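PDB 4IV6: acyl-CoA dehydrogenase FadE3 from Mycobacterium smegmatis, which belongs to the acyl-CoA dehydrogenase family of flavoproteins and is seen as an assembly of four chains carrying dihydroflavine-adenine dinucleotide. Local coordinates for residues R139-R144 with T173-Q178; L187-V192 with L214-A219; G245-A250 with L303-K308. One frame throughout, in Å; residues are numbered along the deposited sequence.

The three contacts illustrate how two of the chain's three domains are packed internally. Interactions 1 and 2 both lie in the beta-rich middle domain, their centres 15 Å apart, and they touch directly: Ala-142 CB packs at 3.7 Å on Leu-187 CD1. Interaction 1 is the more peripheral, where a strand meets a loop, whereas interaction 2 joins two sheets in the interior. Interaction 3 belongs to the helical C-terminal domain, its centre 33 Å from that of interaction 1 and 31 Å from that of interaction 2, with nearest atoms about 20 and 15 Å away. Interaction 2 does not touch the bound dihydroflavine-adenine dinucleotide, which lies about 11 Å from the side chain of Phe-216.

Interaction 1. Residues R139-R144 with T173-Q178; sequences RTVARR and TDPDAQ
Val-141 and Pro-175 meet at about a right angle, one methyl of the branched valine against the outer corner of a pyrrolidine ring. The touching atoms are Val-141 CG1 and Pro-175 CG, 4.2 Å apart. CG1 takes the place anti to its own carbonyl carbon, beside the backbone N (chi1 -67°), and from there it meets the ring. Thr-173 turns CB away from the strand and presents its backbone: the CA-H points almost straight at Ala-142 O, with CA 3.4 Å from that oxygen and 164° at the hydrogen. Thr-173 CG2 flanks the same carbonyl at 3.9 Å, while its OG1 bonds to Ser-185 OG. A water bridges the two segments, donating to Ala-142 O and to Thr-173 O, each 2.9 Å from the water oxygen, and accepting a weak bond from Arg-144 N. Further along, the loop forms a type I turn from Asp-174 to Ala-177, reinforced by an Asx turn in which Asp-176 N reaches Asp-174 OD1 from above the carboxylate plane. Regular backbone pairing of the strand with Lys-172 thus ends at that residue, and beyond it the contact continues through a carbon-donated contact, a shared water and apolar touches.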
loop_
_atom_site.group_PDB
_atom_site.type_symbol
_atom_site.label_atom_id
_atom_site.label_comp_id
_atom_site.label_asym_id
_atom_site.label_seq_id
_atom_site.Cartn_x
_atom_site.Cartn_y
_atom_site.Cartn_z
ATOM N N ARG B 139 2.364 -26.978 -26.305
ATOM C CA ARG B 139 1.960 -27.777 -27.461
ATOM C C ARG B 139 3.131 -28.026 -28.418
ATOM O O ARG B 139 3.059 -28.917 -29.278
ATOM C CB ARG B 139 0.793 -27.070 -28.150
ATOM C CG ARG B 139 -0.448 -26.977 -27.255
ATOM C CD ARG B 139 -1.546 -26.174 -27.924
ATOM N NE ARG B 139 -1.951 -26.779 -29.195
ATOM C CZ ARG B 139 -2.823 -26.250 -30.056
ATOM N NH1 ARG B 139 -3.420 -25.075 -29.805
ATOM N NH2 ARG B 139 -3.112 -26.916 -31.174
ATOM N N THR B 140 4.230 -27.288 -28.259
ATOM C CA THR B 140 5.356 -27.480 -29.157
ATOM C C THR B 140 6.020 -28.814 -28.866
ATOM O O THR B 140 6.463 -29.090 -27.737
ATOM C CB THR B 140 6.353 -26.317 -29.094
ATOM O OG1 THR B 140 5.695 -25.049 -29.367
ATOM C CG2 THR B 140 7.459 -26.528 -30.100
ATOM N N VAL B 141 6.118 -29.630 -29.908
ATOM C CA VAL B 141 6.652 -30.984 -29.831
ATOM C C VAL B 141 7.850 -31.159 -30.760
ATOM O O VAL B 141 7.920 -30.533 -31.835
ATOM C CB VAL B 141 5.606 -32.060 -30.230
ATOM C CG1 VAL B 141 4.481 -32.122 -29.223
ATOM C CG2 VAL B 141 5.050 -31.835 -31.639
ATOM N N ALA B 142 8.778 -32.021 -30.345
ATOM C CA ALA B 142 9.913 -32.369 -31.159
ATOM C C ALA B 142 10.006 -33.881 -31.185
ATOM O O ALA B 142 10.277 -34.515 -30.165
ATOM C CB ALA B 142 11.163 -31.755 -30.590
ATOM N N ARG B 143 9.752 -34.452 -32.348
ATOM C CA ARG B 143 9.658 -35.896 -32.480
ATOM C C ARG B 143 10.839 -36.438 -33.278
ATOM O O ARG B 143 11.178 -35.929 -34.346
ATOM C CB ARG B 143 8.310 -36.245 -33.104
ATOM C CG ARG B 143 8.302 -37.362 -34.115
ATOM C CD ARG B 143 6.892 -37.517 -34.657
ATOM N NE ARG B 143 6.200 -38.668 -34.090
ATOM C CZ ARG B 143 5.776 -39.688 -34.816
ATOM N NH1 ARG B 143 5.145 -40.703 -34.239
ATOM N NH2 ARG B 143 5.983 -39.668 -36.127
ATOM N N ARG B 144 11.480 -37.466 -32.732
ATOM C CA ARG B 144 12.641 -38.035 -33.376
ATOM C C ARG B 144 12.238 -38.728 -34.680
ATOM O O ARG B 144 11.224 -39.412 -34.745
ATOM C CB ARG B 144 13.350 -39.011 -32.443
ATOM C CG ARG B 144 14.818 -39.140 -32.761
ATOM C CD ARG B 144 15.364 -40.467 -32.332
ATOM N NE ARG B 144 16.818 -40.427 -32.224
ATOM C CZ ARG B 144 17.470 -39.906 -31.192
ATOM N NH1 ARG B 144 18.789 -39.927 -31.192
ATOM N NH2 ARG B 144 16.810 -39.341 -30.172
ATOM N N THR B 173 9.739 -33.467 -26.076
ATOM C CA THR B 173 10.347 -34.605 -26.786
ATOM C C THR B 173 9.568 -35.882 -26.551
ATOM O O THR B 173 9.681 -36.806 -27.345
ATOM C CB THR B 173 11.834 -34.827 -26.441
ATOM O OG1 THR B 173 12.030 -34.718 -25.020
ATOM C CG2 THR B 173 12.688 -33.779 -27.175
ATOM N N ASP B 174 8.805 -35.944 -25.464
ATOM C CA ASP B 174 7.871 -37.053 -25.274
ATOM C C ASP B 174 6.579 -36.541 -24.660
ATOM O O ASP B 174 6.485 -36.415 -23.436
ATOM C CB ASP B 174 8.486 -38.143 -24.395
ATOM C CG ASP B 174 7.543 -39.329 -24.173
ATOM O OD1 ASP B 174 6.490 -39.414 -24.839
ATOM O OD2 ASP B 174 7.851 -40.166 -23.299
ATOM N N PRO B 175 5.564 -36.269 -25.506
ATOM C CA PRO B 175 4.310 -35.760 -24.952
ATOM C C PRO B 175 3.544 -36.778 -24.090
ATOM O O PRO B 175 2.633 -36.395 -23.373
ATOM C CB PRO B 175 3.496 -35.333 -26.190
ATOM C CG PRO B 175 4.211 -35.859 -27.383
ATOM C CD PRO B 175 5.612 -36.205 -26.978
ATOM N N ASP B 176 3.929 -38.044 -24.130
ATOM C CA ASP B 176 3.257 -39.093 -23.369
ATOM C C ASP B 176 4.044 -39.520 -22.129
ATOM O O ASP B 176 3.761 -40.582 -21.563
ATOM C CB ASP B 176 3.067 -40.325 -24.269
ATOM C CG ASP B 176 2.363 -39.989 -25.573
ATOM O OD1 ASP B 176 1.377 -39.234 -25.537
ATOM O OD2 ASP B 176 2.794 -40.463 -26.640
ATOM N N ALA B 177 5.031 -38.725 -21.701
ATOM C CA ALA B 177 5.943 -39.163 -20.640
ATOM C C ALA B 177 5.256 -39.349 -19.291
ATOM O O ALA B 177 4.268 -38.696 -18.982
ATOM C CB ALA B 177 7.111 -38.205 -20.496
ATOM N N GLN B 178 5.796 -40.271 -18.495
ATOM C CA GLN B 178 5.326 -40.500 -17.138
ATOM C C GLN B 178 6.522 -40.499 -16.197
ATOM O O GLN B 178 7.389 -41.351 -16.320
ATOM C CB GLN B 178 4.566 -41.828 -17.056
ATOM C CG GLN B 178 3.243 -41.815 -17.819
ATOM C CD GLN B 178 2.298 -40.717 -17.352
ATOM O OE1 GLN B 178 2.219 -40.415 -16.158
ATOM N NE2 GLN B 178 1.575 -40.114 -18.289
HETATM O O HOH W 1 11.353 -37.194 -29.699
#

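Interaction 2. Residues L187-V192 with L214-A219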
loop_
_atom_site.group_PDB
_atom_site.type_symbol
_atom_site.label_atom_id
_atom_site.label_comp_id
_atom_site.label_asym_id
_atom_site.label_seq_id
_atom_site.Cartn_x
_atom_site.Cartn_y
_atom_site.Cartn_z
ATOM N N LEU B 187 16.067 -27.698 -26.832
ATOM C CA LEU B 187 16.828 -27.892 -28.050
ATOM C C LEU B 187 17.397 -26.554 -28.479
ATOM O O LEU B 187 16.726 -25.516 -28.353
ATOM C CB LEU B 187 15.951 -28.453 -29.184
ATOM C CG LEU B 187 15.147 -29.755 -28.998
ATOM C CD1 LEU B 187 14.539 -30.192 -30.334
ATOM C CD2 LEU B 187 15.960 -30.879 -28.427
ATOM N N LEU B 188 18.635 -26.576 -28.970
ATOM C CA LEU B 188 19.289 -25.393 -29.495
ATOM C C LEU B 188 18.995 -25.355 -30.990
ATOM O O LEU B 188 19.574 -26.075 -31.742
ATOM C CB LEU B 188 20.802 -25.464 -29.252
ATOM C CG LEU B 188 21.193 -25.744 -27.797
ATOM C CD1 LEU B 188 22.677 -25.960 -27.664
ATOM C CD2 LEU B 188 20.749 -24.591 -26.945
ATOM N N VAL B 189 18.076 -24.500 -31.392
ATOM C CA VAL B 189 17.533 -24.460 -32.742
ATOM C C VAL B 189 18.066 -23.266 -33.520
ATOM O O VAL B 189 17.903 -22.118 -33.098
ATOM C CB VAL B 189 16.002 -24.327 -32.643
ATOM C CG1 VAL B 189 15.352 -24.291 -34.023
ATOM C CG2 VAL B 189 15.471 -25.501 -31.827
ATOM N N GLU B 190 18.678 -23.547 -34.657
ATOM C CA GLU B 190 19.051 -22.516 -35.602
ATOM C C GLU B 190 17.872 -22.168 -36.541
ATOM O O GLU B 190 16.835 -22.831 -36.544
ATOM C CB GLU B 190 20.279 -22.967 -36.426
ATOM C CG GLU B 190 21.444 -23.373 -35.548
ATOM C CD GLU B 190 22.689 -23.754 -36.338
ATOM O OE1 GLU B 190 22.656 -23.807 -37.579
ATOM O OE2 GLU B 190 23.706 -23.998 -35.711
ATOM N N LYS B 191 18.054 -21.128 -37.336
ATOM C CA LYS B 191 17.031 -20.669 -38.273
ATOM C C LYS B 191 16.901 -21.607 -39.502
ATOM O O LYS B 191 17.342 -21.285 -40.597
ATOM C CB LYS B 191 17.328 -19.229 -38.698
ATOM C CG LYS B 191 17.246 -18.188 -37.573
ATOM C CD LYS B 191 15.818 -17.966 -37.109
ATOM C CE LYS B 191 15.722 -17.169 -35.811
ATOM N NZ LYS B 191 16.105 -15.754 -35.995
ATOM N N VAL B 192 16.281 -22.764 -39.293
ATOM C CA VAL B 192 16.131 -23.795 -40.295
ATOM C C VAL B 192 14.808 -23.637 -41.076
ATOM O O VAL B 192 13.901 -22.925 -40.633
ATOM C CB VAL B 192 16.177 -25.186 -39.641
ATOM C CG1 VAL B 192 17.499 -25.355 -38.914
ATOM C CG2 VAL B 192 15.009 -25.383 -38.679
ATOM N N LEU B 214 6.577 -17.165 -32.984
ATOM C CA LEU B 214 7.298 -18.188 -33.715
ATOM C C LEU B 214 6.368 -19.344 -34.088
ATOM O O LEU B 214 5.629 -19.851 -33.245
ATOM C CB LEU B 214 8.402 -18.793 -32.875
ATOM C CG LEU B 214 9.326 -17.885 -32.069
ATOM C CD1 LEU B 214 10.399 -18.746 -31.421
ATOM C CD2 LEU B 214 9.936 -16.790 -32.920
ATOM N N ASN B 215 6.481 -19.816 -35.324
ATOM C CA ASN B 215 5.706 -20.950 -35.800
ATOM C C ASN B 215 6.622 -21.975 -36.432
ATOM O O ASN B 215 7.385 -21.629 -37.312
ATOM C CB ASN B 215 4.651 -20.450 -36.784
ATOM C CG ASN B 215 3.486 -19.836 -36.066
ATOM O OD1 ASN B 215 2.653 -20.558 -35.516
ATOM N ND2 ASN B 215 3.408 -18.524 -36.049
ATOM N N PHE B 216 6.562 -23.211 -35.933
ATOM C CA PHE B 216 7.342 -24.328 -36.427
ATOM C C PHE B 216 6.433 -25.293 -37.190
ATOM O O PHE B 216 5.433 -25.809 -36.639
ATOM C CB PHE B 216 7.974 -25.063 -35.266
ATOM C CG PHE B 216 8.893 -24.218 -34.460
ATOM C CD1 PHE B 216 10.230 -24.103 -34.820
ATOM C CD2 PHE B 216 8.431 -23.515 -33.390
ATOM C CE1 PHE B 216 11.105 -23.330 -34.082
ATOM C CE2 PHE B 216 9.283 -22.710 -32.648
ATOM C CZ PHE B 216 10.617 -22.618 -33.002
ATOM N N THR B 217 6.758 -25.488 -38.462
ATOM C CA THR B 217 6.071 -26.438 -39.332
ATOM C C THR B 217 7.073 -27.422 -39.870
ATOM O O THR B 217 7.904 -27.066 -40.681
ATOM C CB THR B 217 5.432 -25.689 -40.501
ATOM O OG1 THR B 217 4.645 -24.604 -39.984
ATOM C CG2 THR B 217 4.562 -26.609 -41.314
ATOM N N ASP B 218 6.998 -28.671 -39.410
ATOM C CA ASP B 218 7.842 -29.760 -39.935
ATOM C C ASP B 218 9.306 -29.313 -39.940
ATOM O O ASP B 218 10.057 -29.588 -40.894
ATOM C CB ASP B 218 7.373 -30.141 -41.344
ATOM C CG ASP B 218 7.961 -31.470 -41.843
ATOM O OD1 ASP B 218 7.927 -32.464 -41.104
ATOM O OD2 ASP B 218 8.419 -31.498 -42.993
ATOM N N ALA B 219 9.722 -28.650 -38.869
ATOM C CA ALA B 219 11.061 -28.014 -38.824
ATOM C C ALA B 219 12.081 -29.020 -38.324
ATOM O O ALA B 219 12.035 -29.451 -37.149
ATOM C CB ALA B 219 11.056 -26.800 -37.920
#
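Phe-216 extends from strand 211-216 to Val-189, and its side chain can be followed outward atom by atom. CB lies 4.4 Å from Ala-219 CB, the methyl brought back beside it once the chain has turned its corner. With CG anti to the carbonyl carbon, the first torsion (chi1 -61°) brings the ring across to strand 184-190. CD1 stays beside that alanine, 4.2 Å from Ala-219 CB. Further out, CE1 meets Val-189 CG1 at 4.4 Å, the methyl approaching the ring obliquely. The other flank returns to its own strand: CE2 is 4.0 Å from Leu-214 CB, and at the tip CZ is 4.2 Å from Leu-214 CD1. Ala-219 serves both segments, since its CB also touches Val-192 CG2 at 4.3 Å, just past the inverse gamma turn centred on Lys-191. The corner itself involves a G1 bulge, in which Asp-218 and Ala-219 both face Ile-151. Strand 184-190 belongs to the mixed sheet, and strand 211-216 to the antiparallel one, so the aromatic ring spans the interior between two sheets of the middle domain. Phe-195 of strand 195-200, Ile-151 of strand 148-159 and Leu-169 of strand 166-172 also pack around it.

Interaction 3. Residues G245-A250 with L303-K308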
loop_
_atom_site.group_PDB
_atom_site.type_symbol
_atom_site.label_atom_id
_atom_site.label_comp_id
_atom_site.label_asym_id
_atom_site.label_seq_id
_atom_site.Cartn_x
_atom_site.Cartn_y
_atom_site.Cartn_z
ATOM N N GLY B 245 18.480 -15.468 -14.899
ATOM C CA GLY B 245 17.404 -14.689 -15.488
ATOM C C GLY B 245 16.708 -13.765 -14.489
ATOM O O GLY B 245 16.471 -12.598 -14.765
ATOM N N ARG B 246 16.382 -14.285 -13.325
ATOM C CA ARG B 246 15.739 -13.476 -12.315
ATOM C C ARG B 246 16.669 -12.343 -11.815
ATOM O O ARG B 246 16.220 -11.232 -11.599
ATOM C CB ARG B 246 15.284 -14.364 -11.158
ATOM C CG ARG B 246 14.070 -15.204 -11.524
ATOM C CD ARG B 246 13.838 -16.315 -10.524
ATOM N NE ARG B 246 12.560 -16.984 -10.801
ATOM C CZ ARG B 246 12.253 -18.231 -10.449
ATOM N NH1 ARG B 246 13.106 -18.994 -9.820
ATOM N NH2 ARG B 246 11.084 -18.722 -10.759
ATOM N N LEU B 247 17.957 -12.636 -11.637
ATOM C CA LEU B 247 18.919 -11.595 -11.220
ATOM C C LEU B 247 19.044 -10.493 -12.267
ATOM O O LEU B 247 19.072 -9.307 -11.919
ATOM C CB LEU B 247 20.279 -12.175 -10.866
ATOM C CG LEU B 247 20.343 -12.972 -9.569
ATOM C CD1 LEU B 247 21.674 -13.707 -9.448
ATOM C CD2 LEU B 247 20.085 -12.098 -8.349
ATOM N N GLN B 248 19.102 -10.865 -13.544
ATOM C CA GLN B 248 19.187 -9.863 -14.596
ATOM C C GLN B 248 17.914 -9.032 -14.706
ATOM O O GLN B 248 17.981 -7.830 -14.910
ATOM C CB GLN B 248 19.623 -10.438 -15.946
ATOM C CG GLN B 248 18.652 -11.415 -16.581
ATOM C CD GLN B 248 17.727 -10.775 -17.632
ATOM O OE1 GLN B 248 17.668 -9.532 -17.754
ATOM N NE2 GLN B 248 16.994 -11.639 -18.403
ATOM N N VAL B 249 16.757 -9.653 -14.524
ATOM C CA VAL B 249 15.521 -8.888 -14.537
ATOM C C VAL B 249 15.445 -7.949 -13.338
ATOM O O VAL B 249 15.009 -6.802 -13.504
ATOM C CB VAL B 249 14.289 -9.796 -14.595
ATOM C CG1 VAL B 249 12.993 -8.999 -14.427
ATOM C CG2 VAL B 249 14.259 -10.558 -15.916
ATOM N N ALA B 250 15.855 -8.418 -12.153
ATOM C CA ALA B 250 15.920 -7.545 -10.978
ATOM C C ALA B 250 16.803 -6.320 -11.247
ATOM O O ALA B 250 16.458 -5.205 -10.877
ATOM C CB ALA B 250 16.414 -8.303 -9.767
ATOM N N LEU B 303 22.302 -7.035 -4.636
ATOM C CA LEU B 303 23.729 -7.247 -4.517
ATOM C C LEU B 303 23.978 -8.423 -3.567
ATOM O O LEU B 303 24.858 -9.241 -3.832
ATOM C CB LEU B 303 24.462 -5.959 -4.077
ATOM C CG LEU B 303 24.403 -4.881 -5.181
ATOM C CD1 LEU B 303 24.891 -3.564 -4.615
ATOM C CD2 LEU B 303 25.227 -5.235 -6.422
ATOM N N SER B 304 23.174 -8.537 -2.503
ATOM C CA SER B 304 23.276 -9.711 -1.610
ATOM C C SER B 304 23.030 -11.013 -2.364
ATOM O O SER B 304 23.819 -11.983 -2.268
ATOM C CB SER B 304 22.300 -9.590 -0.422
ATOM O OG SER B 304 22.220 -10.828 0.258
ATOM N N ALA B 305 21.952 -11.050 -3.139
ATOM C CA ALA B 305 21.664 -12.237 -3.933
ATOM C C ALA B 305 22.736 -12.515 -4.982
ATOM O O ALA B 305 23.094 -13.668 -5.170
ATOM C CB ALA B 305 20.282 -12.171 -4.556
ATOM N N ALA B 306 23.296 -11.481 -5.628
ATOM C CA ALA B 306 24.370 -11.702 -6.583
ATOM C C ALA B 306 25.623 -12.304 -5.932
ATOM O O ALA B 306 26.270 -13.160 -6.517
ATOM C CB ALA B 306 24.730 -10.419 -7.291
ATOM N N GLU B 307 25.987 -11.824 -4.743
ATOM C CA GLU B 307 27.144 -12.361 -4.041
ATOM C C GLU B 307 26.902 -13.814 -3.655
ATOM O O GLU B 307 27.809 -14.633 -3.760
ATOM C CB GLU B 307 27.443 -11.575 -2.763
ATOM C CG GLU B 307 27.949 -10.169 -2.991
ATOM C CD GLU B 307 29.402 -10.093 -3.472
ATOM O OE1 GLU B 307 30.071 -11.173 -3.659
ATOM O OE2 GLU B 307 29.856 -8.928 -3.662
ATOM N N LYS B 308 25.697 -14.149 -3.193
ATOM C CA LYS B 308 25.395 -15.561 -2.859
ATOM C C LYS B 308 25.576 -16.462 -4.078
ATOM O O LYS B 308 26.155 -17.553 -3.979
ATOM C CB LYS B 308 23.981 -15.756 -2.334
ATOM C CG LYS B 308 23.751 -15.301 -0.914
ATOM C CD LYS B 308 22.285 -15.474 -0.554
ATOM C CE LYS B 308 21.895 -14.719 0.714
ATOM N NZ LYS B 308 22.690 -15.177 1.868
#
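Knobs-into-holes packing in the helical C-terminal domain joins helix 234-270 to helix 282-310, with Leu-247 as the knob and Ala-305 at the near wall of the hole. The leucine's CG sits anti to its carbonyl carbon, beside the backbone N (chi1 -71°), which aims the forked end across the groove. One branch does the touching: CD2 meets Ala-305 CB, 3.8 Å away, and lies 4.3 Å from Ala-306 N. The other branch, CD1, lies 5.0 Å from Ala-306 CB, beyond close contact. Because both facing residues are alanines, the knob can reach the backbone of the opposite helix, and the CA atoms of Leu-247 and Ala-306 are only 7.2 Å apart. Leu-302, Ala-305, Ala-306 and Phe-309, spaced i, i+3, i+4 and i+7 along their helix, form the hole. The two helices belong to the C-terminal helical domain of the acyl-CoA dehydrogenase fold. Ala-319 of helix 316-340 packs on the same leucine, and Met-68 of helix 68-81 touches both Leu-247 and Ala-306, bringing the N-terminal domain to this junction. Across the subunit interface, Tyr-296 of a neighbouring subunit packs on Ala-305 and Lys-308, and its OH is hydrogen-bonded with Ser-304 OG.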